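Local coordinates for putative acetyltransferase Sthe_0691 (Sphaerobacter thermophilus, PDB 3SHP), which is a putative acetyltransferase that probably transfers the acetyl group of acetyl-CoA to an acceptor not yet identified, at residues V14-M19 against A103-L108; A39-A44 against T123-A128; K49-P54 against K82-L87; H60-V65 against C76-G81; A145-E150 against D160-Q165. One frame throughout, in Å; residues are numbered along the deposited sequence.

Contact 1 of 5, residues V14-M19 against A103-L108; sequences VYLRAM and AEALEL
Leu16 spreads its two methyls over the turn of helix that carries Ala105 and Leu108. CD1 lies 4.1 Å from Ala105 CB and also meets Leu108 CD1, while CD2 rests against the helix backbone, 3.7 Å from Ala105 O. Leu108 slants across Leu16 and reaches back to Val14, bringing its CD1 to 4.0 Å from Val14 CG2 and 3.6 Å from Val14 O. With CG1 anti to the carbonyl carbon (chi1 -55°), Val14 CG2 falls between the backbone N and the carbonyl carbon, and this methyl also touches the chain of Glu104, which slides past it the opposite way. At the polar edge, the extended Glu104 side chain carries its carboxylate to the start of the strand. There Val14 N donates to Glu104 OE2 at 2.8 Å, nearly straight (169°) but from above the carboxylate plane. The same oxygen accepts from Thr13 N, gripping two successive backbone amides. The axes of strand 14-18 and the helical segment 103-108 come within 8.6 Å, an arrangement consistent with a GNAT-type acetyltransferase fold. Val14 and Ala105 both touch Ile64 on the adjoining strand 58-66, and Leu106, pointing away from the strand, packs on helix 131-139.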
# COMPACT_ATOMS: atom_id res chain seq x y z
N VAL A 14 -14.72 -35.77 -3.68
CA VAL A 14 -15.07 -34.53 -4.34
C VAL A 14 -15.56 -34.73 -5.78
O VAL A 14 -15.31 -35.76 -6.39
CB VAL A 14 -13.86 -33.55 -4.40
CG1 VAL A 14 -13.28 -33.31 -2.96
CG2 VAL A 14 -12.80 -34.08 -5.36
N TYR A 15 -16.25 -33.73 -6.30
CA TYR A 15 -16.51 -33.70 -7.72
C TYR A 15 -16.21 -32.34 -8.28
O TYR A 15 -16.15 -31.36 -7.53
CB TYR A 15 -17.93 -34.14 -8.06
CG TYR A 15 -19.05 -33.27 -7.59
CD1 TYR A 15 -19.63 -32.30 -8.44
CD2 TYR A 15 -19.60 -33.44 -6.33
CE1 TYR A 15 -20.69 -31.52 -8.01
CE2 TYR A 15 -20.66 -32.68 -5.91
CZ TYR A 15 -21.20 -31.71 -6.75
OH TYR A 15 -22.27 -30.96 -6.27
N LEU A 16 -15.96 -32.32 -9.58
CA LEU A 16 -15.63 -31.12 -10.32
C LEU A 16 -16.76 -30.81 -11.26
O LEU A 16 -17.32 -31.71 -11.91
CB LEU A 16 -14.32 -31.30 -11.10
CG LEU A 16 -12.99 -31.10 -10.34
CD1 LEU A 16 -12.97 -31.73 -8.98
CD2 LEU A 16 -11.86 -31.69 -11.15
N ARG A 17 -17.10 -29.53 -11.33
CA ARG A 17 -18.13 -29.04 -12.24
C ARG A 17 -17.75 -27.60 -12.54
O ARG A 17 -16.95 -27.02 -11.84
CB ARG A 17 -19.50 -29.10 -11.56
CG ARG A 17 -19.58 -28.37 -10.17
CD ARG A 17 -20.99 -27.83 -9.91
NE ARG A 17 -21.12 -27.21 -8.59
CZ ARG A 17 -20.80 -25.94 -8.30
NH1 ARG A 17 -20.33 -25.11 -9.24
NH2 ARG A 17 -20.96 -25.50 -7.04
N ALA A 18 -18.34 -27.02 -13.57
CA ALA A 18 -18.10 -25.62 -13.92
C ALA A 18 -18.35 -24.73 -12.71
O ALA A 18 -19.38 -24.85 -12.05
CB ALA A 18 -18.97 -25.20 -15.13
N MSE A 19 -17.38 -23.89 -12.38
CA MSE A 19 -17.57 -22.88 -11.34
C MSE A 19 -18.55 -21.83 -11.88
O MSE A 19 -18.45 -21.42 -13.04
CB MSE A 19 -16.24 -22.23 -10.97
CG MSE A 19 -16.35 -21.26 -9.81
SE MSE A 19 -14.61 -21.06 -9.04
CE MSE A 19 -15.00 -20.25 -7.32
N ALA A 103 -5.33 -33.47 -4.40
CA ALA A 103 -4.80 -34.63 -5.08
C ALA A 103 -5.91 -35.40 -5.81
O ALA A 103 -5.74 -35.80 -6.95
CB ALA A 103 -4.08 -35.54 -4.09
N GLU A 104 -7.04 -35.59 -5.15
CA GLU A 104 -8.19 -36.27 -5.76
C GLU A 104 -8.66 -35.46 -6.97
O GLU A 104 -8.93 -36.03 -8.02
CB GLU A 104 -9.33 -36.50 -4.76
CG GLU A 104 -10.49 -37.25 -5.40
CD GLU A 104 -11.52 -37.75 -4.38
OE1 GLU A 104 -11.12 -38.34 -3.35
OE2 GLU A 104 -12.73 -37.57 -4.62
N ALA A 105 -8.74 -34.14 -6.83
CA ALA A 105 -9.16 -33.27 -7.92
C ALA A 105 -8.23 -33.42 -9.13
O ALA A 105 -8.69 -33.42 -10.27
CB ALA A 105 -9.20 -31.83 -7.47
N LEU A 106 -6.93 -33.54 -8.88
CA LEU A 106 -5.97 -33.72 -9.97
C LEU A 106 -6.18 -35.08 -10.64
O LEU A 106 -6.12 -35.18 -11.88
CB LEU A 106 -4.54 -33.57 -9.47
CG LEU A 106 -3.42 -33.71 -10.53
CD1 LEU A 106 -3.68 -32.79 -11.72
CD2 LEU A 106 -2.09 -33.35 -9.93
N GLU A 107 -6.43 -36.12 -9.84
CA GLU A 107 -6.75 -37.45 -10.39
C GLU A 107 -7.94 -37.40 -11.33
O GLU A 107 -7.96 -38.11 -12.33
CB GLU A 107 -7.06 -38.46 -9.28
CG GLU A 107 -5.85 -38.85 -8.46
CD GLU A 107 -6.17 -39.82 -7.32
OE1 GLU A 107 -7.34 -39.89 -6.85
OE2 GLU A 107 -5.23 -40.51 -6.88
N LEU A 108 -8.93 -36.59 -10.99
CA LEU A 108 -10.16 -36.48 -11.76
C LEU A 108 -9.97 -35.70 -13.04
O LEU A 108 -10.45 -36.12 -14.08
CB LEU A 108 -11.28 -35.84 -10.94
CG LEU A 108 -11.59 -36.58 -9.62
CD1 LEU A 108 -12.71 -35.89 -8.89
CD2 LEU A 108 -11.92 -38.06 -9.85

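Contact 2 of 5, residues A39-A44 against T123-A128; sequences AARAEA and TVEIAA
Ala40 comes closest to Glu125 in the backbone, their CA atoms 5.9 Å apart, as the loop 39-42 passes over strand 123-127 before entering the short strand 43-44. The chain bends at Arg41 and turns that residue's amide onto the carboxylate: Arg41 N donates to the anti lone pair of Glu125 OE2 at 2.8 Å, almost straight (173°). Strand 121-127 pairs in parallel with strand 84-91, as would be expected if this is a GNAT-type sheet; Glu43, on strand 43-44, pairs antiparallel with a strand of a second subunit, and its OE2 forms a salt bridge with Arg149 of that chain. The Arg41 side chain, bent at chi3 (-83°), grips the carboxylate side-on. Its NE meets Glu125 OE2 at 2.9 Å, in the guanidinium plane yet above that of the carboxylate, and NH1 reaches Glu125 OE1, also at 2.9 Å. Arg88 NE is a second salt-bridge partner of OE1. Nearby, Ala40 CB packs 3.6 Å from Thr123 CG2, a methyl that also meets Glu43 CB.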
# COMPACT_ATOMS: atom_id res chain seq x y z
N ALA A 39 -2.23 -19.84 -16.31
CA ALA A 39 -2.59 -20.83 -15.29
C ALA A 39 -1.42 -21.73 -14.89
O ALA A 39 -1.53 -22.51 -13.96
CB ALA A 39 -3.77 -21.68 -15.75
N ALA A 40 -0.30 -21.64 -15.59
CA ALA A 40 0.95 -22.26 -15.12
C ALA A 40 2.12 -21.38 -15.50
O ALA A 40 2.45 -21.24 -16.70
CB ALA A 40 1.13 -23.69 -15.64
N ARG A 41 2.72 -20.80 -14.46
CA ARG A 41 3.83 -19.86 -14.45
C ARG A 41 5.09 -20.12 -15.28
O ARG A 41 5.76 -19.18 -15.73
CB ARG A 41 4.35 -19.88 -13.01
CG ARG A 41 4.22 -18.66 -12.32
CD ARG A 41 4.52 -18.96 -10.87
NE ARG A 41 3.31 -19.48 -10.25
CZ ARG A 41 2.92 -19.23 -9.00
NH1 ARG A 41 1.78 -19.78 -8.57
NH2 ARG A 41 3.63 -18.42 -8.21
N ALA A 42 5.49 -21.39 -15.35
CA ALA A 42 6.68 -21.79 -16.08
C ALA A 42 6.38 -23.10 -16.76
O ALA A 42 5.44 -23.80 -16.38
CB ALA A 42 7.83 -21.96 -15.12
N GLU A 43 7.21 -23.46 -17.74
CA GLU A 43 6.99 -24.67 -18.51
C GLU A 43 8.30 -24.96 -19.25
O GLU A 43 9.08 -24.03 -19.50
CB GLU A 43 5.83 -24.46 -19.49
CG GLU A 43 6.07 -23.29 -20.45
CD GLU A 43 4.84 -22.80 -21.18
OE1 GLU A 43 4.94 -22.69 -22.43
OE2 GLU A 43 3.80 -22.47 -20.53
N ALA A 44 8.55 -26.21 -19.60
CA ALA A 44 9.69 -26.50 -20.49
C ALA A 44 9.61 -25.62 -21.72
O ALA A 44 8.51 -25.36 -22.23
CB ALA A 44 9.71 -27.96 -20.91
N THR A 123 0.24 -29.05 -18.34
CA THR A 123 1.19 -28.35 -17.50
C THR A 123 0.47 -28.00 -16.19
O THR A 123 -0.58 -27.32 -16.22
CB THR A 123 1.75 -27.08 -18.23
OG1 THR A 123 2.38 -27.46 -19.46
CG2 THR A 123 2.78 -26.34 -17.39
N VAL A 124 1.01 -28.47 -15.08
CA VAL A 124 0.38 -28.33 -13.76
C VAL A 124 1.37 -27.77 -12.72
O VAL A 124 2.49 -28.28 -12.57
CB VAL A 124 -0.15 -29.69 -13.23
CG1 VAL A 124 -1.02 -29.49 -12.00
CG2 VAL A 124 -0.95 -30.43 -14.34
N GLU A 125 0.94 -26.75 -11.98
CA GLU A 125 1.71 -26.20 -10.86
C GLU A 125 1.45 -27.03 -9.62
O GLU A 125 0.27 -27.28 -9.27
CB GLU A 125 1.28 -24.76 -10.57
CG GLU A 125 1.60 -23.76 -11.66
CD GLU A 125 1.43 -22.29 -11.17
OE1 GLU A 125 0.85 -22.07 -10.08
OE2 GLU A 125 1.88 -21.36 -11.90
N ILE A 126 2.54 -27.48 -8.96
CA ILE A 126 2.44 -28.22 -7.70
C ILE A 126 3.60 -27.86 -6.77
O ILE A 126 4.76 -27.97 -7.16
CB ILE A 126 2.44 -29.76 -7.90
CG1 ILE A 126 1.43 -30.20 -8.98
CG2 ILE A 126 2.13 -30.48 -6.56
CD1 ILE A 126 1.56 -31.67 -9.38
N ALA A 127 3.29 -27.45 -5.55
CA ALA A 127 4.35 -27.03 -4.64
C ALA A 127 5.09 -28.27 -4.16
O ALA A 127 4.48 -29.32 -4.00
CB ALA A 127 3.78 -26.25 -3.45
N ALA A 128 6.38 -28.14 -3.89
CA ALA A 128 7.20 -29.29 -3.56
C ALA A 128 6.77 -29.98 -2.27
O ALA A 128 7.13 -31.11 -2.09
CB ALA A 128 8.71 -28.93 -3.54

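Contact 3 of 5, residues K49-P54 against K82-L87; sequences KLQGDP and KQTASL
Lys49 offers its carbonyl oxygen to Lys82, whose chain bends at chi3 (59°) to bring NZ into a weak bond of 3.1 Å with Lys49 O. Leu50 follows with a nearly straight backbone bond (165°): Gln83 N donates to Leu50 O at 2.9 Å. Thr84 CG2 lies 3.4 Å from that same Leu50 O and also meets Leu50 CB, while Leu50 CD2 reaches the amide oxygen of Gln83, whose side chain runs across it at about a right angle. Gln51 O accepts a weak bond from Lys82 N, and the Gln51 side chain, curled back at chi2 (68°), lays its amide across Thr84. One water joins this end: it accepts from Gln51 NE2 at 2.9 Å, lies 2.7 Å from Thr84 OG1 and donates to Ser86 OG at 3.0 Å. Arg149 of a second subunit packs on both Gln51 and Ser86. At Gly52 the chain turns with positive phi, and CA passes 4.0 Å from Lys82 CB, where a side chain would clash. The loop after strand 43-44 thus packs on the turn between the antiparallel strands 72-80 and 84-91; the one firm direct bond is backbone to backbone, so it is held mainly through main-chain carbonyls.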
# COMPACT_ATOMS: atom_id res chain seq x y z
N LYS A 49 4.33 -21.92 -31.20
CA LYS A 49 3.10 -22.22 -31.95
C LYS A 49 2.12 -23.11 -31.16
O LYS A 49 0.90 -22.97 -31.32
CB LYS A 49 3.44 -22.81 -33.34
CG LYS A 49 3.90 -24.29 -33.34
CD LYS A 49 4.35 -24.75 -34.75
CE LYS A 49 4.78 -26.23 -34.76
NZ LYS A 49 5.29 -26.72 -36.08
N LEU A 50 2.64 -23.97 -30.30
CA LEU A 50 1.80 -24.83 -29.47
C LEU A 50 0.77 -24.07 -28.64
O LEU A 50 -0.31 -24.58 -28.37
CB LEU A 50 2.64 -25.71 -28.55
CG LEU A 50 3.59 -26.71 -29.21
CD1 LEU A 50 4.43 -27.36 -28.13
CD2 LEU A 50 2.83 -27.77 -30.04
N GLN A 51 1.10 -22.83 -28.25
CA GLN A 51 0.20 -22.01 -27.45
C GLN A 51 -0.87 -21.32 -28.32
O GLN A 51 -1.97 -21.02 -27.84
CB GLN A 51 1.00 -20.96 -26.68
CG GLN A 51 0.25 -20.34 -25.48
CD GLN A 51 0.02 -21.34 -24.36
OE1 GLN A 51 0.87 -22.20 -24.10
NE2 GLN A 51 -1.13 -21.25 -23.71
N GLY A 52 -0.54 -21.07 -29.59
CA GLY A 52 -1.43 -20.34 -30.49
C GLY A 52 -1.57 -18.86 -30.15
O GLY A 52 -0.83 -18.33 -29.33
N ASP A 53 -2.55 -18.22 -30.78
CA ASP A 53 -2.83 -16.78 -30.59
C ASP A 53 -3.62 -16.47 -29.29
O ASP A 53 -4.48 -17.26 -28.88
CB ASP A 53 -3.57 -16.23 -31.82
CG ASP A 53 -2.71 -16.31 -33.09
OD1 ASP A 53 -1.45 -16.32 -32.97
OD2 ASP A 53 -3.29 -16.35 -34.20
N PRO A 54 -3.30 -15.34 -28.64
CA PRO A 54 -4.01 -14.93 -27.41
C PRO A 54 -5.53 -14.72 -27.58
O PRO A 54 -6.30 -15.01 -26.67
CB PRO A 54 -3.30 -13.64 -26.98
CG PRO A 54 -2.32 -13.30 -28.11
CD PRO A 54 -2.06 -14.57 -28.84
N LYS A 82 -3.62 -23.47 -28.15
CA LYS A 82 -4.02 -24.28 -29.30
C LYS A 82 -3.91 -25.78 -29.01
O LYS A 82 -4.87 -26.52 -29.22
CB LYS A 82 -3.22 -23.90 -30.54
CG LYS A 82 -3.68 -24.58 -31.81
CD LYS A 82 -3.01 -23.96 -33.03
CE LYS A 82 -1.46 -24.06 -32.98
NZ LYS A 82 -0.74 -23.13 -33.94
N GLN A 83 -2.75 -26.22 -28.54
CA GLN A 83 -2.54 -27.62 -28.26
C GLN A 83 -2.07 -27.87 -26.83
O GLN A 83 -1.48 -28.91 -26.55
CB GLN A 83 -1.53 -28.15 -29.26
CG GLN A 83 -2.21 -28.59 -30.56
CD GLN A 83 -1.34 -28.40 -31.77
OE1 GLN A 83 -0.35 -27.67 -31.76
NE2 GLN A 83 -1.73 -29.05 -32.86
N THR A 84 -2.32 -26.90 -25.94
CA THR A 84 -1.81 -26.94 -24.58
C THR A 84 -2.91 -26.76 -23.56
O THR A 84 -3.92 -26.12 -23.84
CB THR A 84 -0.75 -25.84 -24.32
OG1 THR A 84 -1.37 -24.56 -24.46
CG2 THR A 84 0.42 -25.96 -25.32
N ALA A 85 -2.72 -27.35 -22.38
CA ALA A 85 -3.57 -27.06 -21.24
C ALA A 85 -2.67 -26.82 -20.04
O ALA A 85 -1.78 -27.63 -19.77
CB ALA A 85 -4.49 -28.22 -20.97
N SER A 86 -2.89 -25.70 -19.36
CA SER A 86 -2.14 -25.32 -18.18
C SER A 86 -3.13 -25.13 -17.03
O SER A 86 -4.22 -24.61 -17.24
CB SER A 86 -1.37 -24.03 -18.45
OG SER A 86 -0.53 -24.18 -19.58
N LEU A 87 -2.75 -25.54 -15.83
CA LEU A 87 -3.65 -25.46 -14.69
C LEU A 87 -2.98 -25.34 -13.34
O LEU A 87 -1.83 -25.75 -13.15
CB LEU A 87 -4.60 -26.65 -14.65
CG LEU A 87 -4.00 -28.04 -14.68
CD1 LEU A 87 -4.83 -28.94 -13.79
CD2 LEU A 87 -3.98 -28.56 -16.13
O HOH W 1 -1.99 -23.53 -22.06

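Contact 4 of 5, residues H60-V65 against C76-G81; sequences HLLAIV and CRIEFG
His60 and Phe80 meet rim to rim, neither ring over the face of the other, with planes at 63° and centroids 5.8 Å apart. His60 CD2 sits in the plane of the Phe80 ring, at its edge, 3.6 Å from Phe80 CE1. Ile78 CG2 lies over one face of the Phe80 ring, and His117 also stacks on this ring. On the same side of the sheet, the Leu62 and Ile78 side chains slant across each other and touch through their CD1 atoms at 3.8 Å, with Leu62 CB beside Cys76 CB. The strands form the antiparallel hairpin 58-66/72-80, within what is probably a GNAT-type sheet; His60-Ile78 and Leu62-Cys76 are hydrogen-bonded pairs, each closed by two backbone bonds, and Leu61-Arg77 between them is a non-hydrogen-bonded pair. On the opposite side, Arg77 bends at chi3 (-67°) so that its guanidinium folds over Leu61, whose CD2 stands 4.1 Å above the centre of the guanidinium plane. A water weakly bridges Arg77 NH1 and His60 O. An alanine here removes the guanidinium, which would probably leave Leu61 CD2 without its cover and free to turn, and His60 O without the weak water link. The His60 side chain is about 5 Å from the bound meso-tartaric acid, which Phe35, Arg58 and Trp59 contact, while Leu62 and Ile78 pack on Val109 and Trp112 of helix 98-116.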
# COMPACT_ATOMS: atom_id res chain seq x y z
N HIS A 60 -10.93 -21.48 -18.25
CA HIS A 60 -12.05 -22.12 -17.60
C HIS A 60 -11.80 -22.25 -16.12
O HIS A 60 -10.65 -22.22 -15.67
CB HIS A 60 -12.32 -23.48 -18.24
CG HIS A 60 -12.72 -23.37 -19.68
ND1 HIS A 60 -13.98 -22.97 -20.08
CD2 HIS A 60 -12.00 -23.56 -20.82
CE1 HIS A 60 -14.03 -22.93 -21.40
NE2 HIS A 60 -12.84 -23.29 -21.88
N LEU A 61 -12.90 -22.36 -15.39
CA LEU A 61 -12.84 -22.56 -13.96
C LEU A 61 -13.73 -23.72 -13.56
O LEU A 61 -14.91 -23.72 -13.88
CB LEU A 61 -13.35 -21.32 -13.27
CG LEU A 61 -12.35 -20.27 -12.91
CD1 LEU A 61 -13.14 -19.07 -12.32
CD2 LEU A 61 -11.34 -20.84 -11.92
N LEU A 62 -13.15 -24.69 -12.85
CA LEU A 62 -13.90 -25.78 -12.29
C LEU A 62 -13.94 -25.62 -10.78
O LEU A 62 -12.91 -25.34 -10.15
CB LEU A 62 -13.24 -27.12 -12.66
CG LEU A 62 -13.14 -27.49 -14.15
CD1 LEU A 62 -12.46 -28.84 -14.30
CD2 LEU A 62 -14.53 -27.51 -14.82
N ALA A 63 -15.12 -25.75 -10.19
CA ALA A 63 -15.25 -25.82 -8.75
C ALA A 63 -14.90 -27.21 -8.28
O ALA A 63 -15.27 -28.21 -8.92
CB ALA A 63 -16.66 -25.49 -8.35
N ILE A 64 -14.22 -27.29 -7.15
CA ILE A 64 -14.02 -28.60 -6.53
C ILE A 64 -15.02 -28.66 -5.37
O ILE A 64 -15.01 -27.79 -4.48
CB ILE A 64 -12.59 -28.76 -6.03
CG1 ILE A 64 -11.59 -28.55 -7.18
CG2 ILE A 64 -12.41 -30.11 -5.29
CD1 ILE A 64 -10.11 -28.40 -6.70
N VAL A 65 -15.90 -29.65 -5.40
CA VAL A 65 -17.04 -29.66 -4.49
C VAL A 65 -16.98 -30.90 -3.62
O VAL A 65 -16.89 -32.01 -4.12
CB VAL A 65 -18.41 -29.62 -5.27
CG1 VAL A 65 -19.59 -29.60 -4.32
CG2 VAL A 65 -18.48 -28.43 -6.26
N CYS A 76 -10.16 -25.20 -9.76
CA CYS A 76 -9.09 -25.57 -10.63
C CYS A 76 -9.14 -24.60 -11.79
O CYS A 76 -10.13 -24.57 -12.55
CB CYS A 76 -9.26 -27.02 -11.11
SG CYS A 76 -7.99 -27.47 -12.32
N ARG A 77 -8.10 -23.79 -11.93
CA ARG A 77 -8.06 -22.85 -13.04
C ARG A 77 -7.33 -23.43 -14.25
O ARG A 77 -6.18 -23.85 -14.14
CB ARG A 77 -7.44 -21.51 -12.64
CG ARG A 77 -7.70 -20.47 -13.71
CD ARG A 77 -7.08 -19.12 -13.40
NE ARG A 77 -7.68 -18.43 -12.27
CZ ARG A 77 -8.75 -17.64 -12.33
NH1 ARG A 77 -9.40 -17.45 -13.49
NH2 ARG A 77 -9.18 -17.03 -11.22
N ILE A 78 -7.99 -23.45 -15.39
CA ILE A 78 -7.41 -24.04 -16.55
C ILE A 78 -7.28 -23.01 -17.67
O ILE A 78 -8.23 -22.24 -17.93
CB ILE A 78 -8.26 -25.22 -17.08
CG1 ILE A 78 -8.50 -26.27 -15.97
CG2 ILE A 78 -7.59 -25.86 -18.29
CD1 ILE A 78 -9.63 -27.26 -16.30
N GLU A 79 -6.14 -23.02 -18.37
CA GLU A 79 -5.94 -22.14 -19.53
C GLU A 79 -5.56 -22.99 -20.75
O GLU A 79 -4.53 -23.67 -20.74
CB GLU A 79 -4.88 -21.06 -19.20
CG GLU A 79 -4.40 -20.26 -20.40
CD GLU A 79 -2.97 -19.72 -20.26
OE1 GLU A 79 -2.20 -20.17 -19.36
OE2 GLU A 79 -2.61 -18.86 -21.09
N PHE A 80 -6.40 -22.99 -21.77
CA PHE A 80 -6.07 -23.70 -23.01
C PHE A 80 -5.38 -22.76 -23.97
O PHE A 80 -5.76 -21.59 -24.10
CB PHE A 80 -7.31 -24.30 -23.71
CG PHE A 80 -7.96 -25.43 -22.97
CD1 PHE A 80 -9.21 -25.26 -22.38
CD2 PHE A 80 -7.32 -26.66 -22.84
CE1 PHE A 80 -9.82 -26.28 -21.68
CE2 PHE A 80 -7.93 -27.71 -22.12
CZ PHE A 80 -9.18 -27.51 -21.54
N GLY A 81 -4.36 -23.28 -24.65
CA GLY A 81 -3.87 -22.67 -25.86
C GLY A 81 -4.33 -23.52 -27.04
O GLY A 81 -5.31 -24.26 -26.94
O HOH W 2 -10.18 -19.15 -15.79

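Contact 5 of 5, residues A145-E150 against D160-Q165; sequences AVRMRE and DLLIYQ
Arg147 and Asp160 form a salt bridge: NH1 meets Asp160 OD2 at 2.9 Å, within the guanidinium plane and nearly along the C-O bond of the acid, the two flat groups standing 78° apart. The bend of Arg147 at chi3 (-56°) turns its guanidinium onto this oxygen. The other oxygen takes a backbone amide, Glu150 N to Asp160 OD1 at 3.0 Å, from the anti side and tilted out of the carboxylate plane, just where the chain turns its corner. An alanine in place of Asp160 would probably leave the Arg147 guanidinium without this charged mate and the Glu150 amide without its acceptor, freeing the corner to shift. The antiparallel pairing is interrupted by a classic beta bulge: Ala145 and Val146 both face Ile163, whose carbonyl oxygen accepts from Ala145 N at 2.8 Å and from Val146 N at 3.3 Å. Within the bulge, Val146 and Ile163 lie side by side, CB to CG1 at 3.6 Å; past it, so do Met148, a selenomethionine, and Leu161, SE to CD2 at 3.9 Å. Arg41 and Ala42 pack on this face at Met148. Further out, a second subunit supplies more partners: Arg147 NH2 hydrogen-bonds to Leu46 O of that chain, and Arg149 forms salt bridges with its Glu43 and Glu79.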
# COMPACT_ATOMS: atom_id res chain seq x y z
N ALA A 145 9.18 -31.11 -14.45
CA ALA A 145 9.88 -30.52 -15.60
C ALA A 145 10.67 -29.27 -15.21
O ALA A 145 11.75 -29.01 -15.76
CB ALA A 145 8.86 -30.18 -16.69
N VAL A 146 10.12 -28.51 -14.27
CA VAL A 146 10.67 -27.22 -13.89
C VAL A 146 10.69 -27.12 -12.39
O VAL A 146 9.76 -27.56 -11.72
CB VAL A 146 9.83 -26.04 -14.48
CG1 VAL A 146 10.38 -24.65 -14.04
CG2 VAL A 146 9.78 -26.11 -16.00
N ARG A 147 11.77 -26.56 -11.86
CA ARG A 147 11.87 -26.23 -10.45
C ARG A 147 11.96 -24.71 -10.31
O ARG A 147 12.79 -24.07 -10.97
CB ARG A 147 13.12 -26.85 -9.84
CG ARG A 147 13.23 -26.60 -8.34
CD ARG A 147 14.56 -27.10 -7.77
NE ARG A 147 14.84 -28.52 -8.01
CZ ARG A 147 14.38 -29.53 -7.25
NH1 ARG A 147 13.58 -29.29 -6.19
NH2 ARG A 147 14.71 -30.78 -7.55
N MSE A 148 11.10 -24.14 -9.47
CA MSE A 148 11.17 -22.73 -9.13
C MSE A 148 11.54 -22.64 -7.66
O MSE A 148 10.68 -22.84 -6.78
CB MSE A 148 9.83 -22.06 -9.42
CG MSE A 148 9.41 -22.14 -10.91
SE MSE A 148 7.81 -21.09 -11.29
CE MSE A 148 8.48 -19.31 -10.77
N ARG A 149 12.81 -22.38 -7.38
CA ARG A 149 13.31 -22.49 -5.99
C ARG A 149 12.72 -21.46 -5.06
O ARG A 149 12.76 -20.27 -5.32
CB ARG A 149 14.85 -22.51 -5.90
CG ARG A 149 15.44 -23.81 -6.47
CD ARG A 149 16.98 -23.88 -6.37
NE ARG A 149 17.64 -22.92 -7.27
CZ ARG A 149 18.27 -21.82 -6.85
NH1 ARG A 149 18.35 -21.54 -5.56
NH2 ARG A 149 18.83 -20.99 -7.74
N GLU A 150 12.13 -21.97 -3.98
CA GLU A 150 11.65 -21.14 -2.90
C GLU A 150 10.65 -20.12 -3.37
O GLU A 150 10.59 -19.02 -2.85
CB GLU A 150 12.82 -20.46 -2.21
CG GLU A 150 13.66 -21.50 -1.54
CD GLU A 150 14.42 -20.92 -0.46
OE1 GLU A 150 15.19 -19.99 -0.75
OE2 GLU A 150 14.23 -21.36 0.67
N ASP A 160 9.78 -24.92 -2.96
CA ASP A 160 9.84 -24.77 -4.40
C ASP A 160 8.46 -24.91 -4.99
O ASP A 160 7.64 -25.69 -4.51
CB ASP A 160 10.74 -25.84 -5.04
CG ASP A 160 12.16 -25.83 -4.51
OD1 ASP A 160 12.57 -24.89 -3.80
OD2 ASP A 160 12.87 -26.80 -4.79
N LEU A 161 8.21 -24.18 -6.06
CA LEU A 161 7.10 -24.53 -6.93
C LEU A 161 7.64 -25.44 -8.03
O LEU A 161 8.65 -25.12 -8.67
CB LEU A 161 6.50 -23.28 -7.58
CG LEU A 161 5.26 -23.59 -8.43
CD1 LEU A 161 4.17 -24.25 -7.55
CD2 LEU A 161 4.72 -22.33 -9.19
N LEU A 162 6.97 -26.56 -8.25
CA LEU A 162 7.35 -27.49 -9.28
C LEU A 162 6.34 -27.42 -10.39
O LEU A 162 5.17 -27.19 -10.12
CB LEU A 162 7.40 -28.92 -8.73
CG LEU A 162 8.33 -29.15 -7.53
CD1 LEU A 162 8.34 -30.63 -7.08
CD2 LEU A 162 9.71 -28.70 -7.90
N ILE A 163 6.79 -27.59 -11.63
CA ILE A 163 5.89 -27.67 -12.78
C ILE A 163 5.97 -29.07 -13.36
O ILE A 163 7.04 -29.50 -13.82
CB ILE A 163 6.27 -26.68 -13.89
CG1 ILE A 163 6.49 -25.27 -13.33
CG2 ILE A 163 5.23 -26.73 -15.02
CD1 ILE A 163 5.20 -24.58 -12.83
N TYR A 164 4.84 -29.77 -13.32
CA TYR A 164 4.74 -31.12 -13.83
C TYR A 164 4.12 -31.05 -15.21
O TYR A 164 3.20 -30.25 -15.43
CB TYR A 164 3.87 -32.00 -12.90
CG TYR A 164 4.68 -32.68 -11.83
CD1 TYR A 164 5.29 -31.94 -10.81
CD2 TYR A 164 4.84 -34.07 -11.83
CE1 TYR A 164 6.05 -32.56 -9.84
CE2 TYR A 164 5.60 -34.71 -10.84
CZ TYR A 164 6.19 -33.94 -9.85
OH TYR A 164 6.94 -34.53 -8.85
N GLN A 165 4.60 -31.89 -16.12
CA GLN A 165 4.15 -31.90 -17.51
C GLN A 165 4.03 -33.30 -18.08
O GLN A 165 4.75 -34.22 -17.67
CB GLN A 165 5.10 -31.08 -18.39
CG GLN A 165 5.02 -29.57 -18.11
CD GLN A 165 5.73 -28.74 -19.18
OE1 GLN A 165 6.97 -28.73 -19.27
NE2 GLN A 165 4.96 -28.04 -20.00

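All five contacts reach one mixed sheet. Contacts 1 and 4, about 9 Å apart between centres, lie on the neighbouring strands 14-18 and 58-66. Contacts 2 and 5, about 6 Å between centres, meet at the adjacent strands 121-127 and 157-167 on the other side of the chain's centre from contact 1. Contact 3 ties a loop to strand 84-91, which lies between strands 72-80 and 121-127 and so connects the two halves. Along the chain, contact 4 falls within the spans of contacts 1, 2 and 3, segments of contacts 1 and 2 alternate, and contact 5 comes last. Contacts 2 to 5 reach the second subunit, contact 4 through Glu79, so much of the sheet joins the interface.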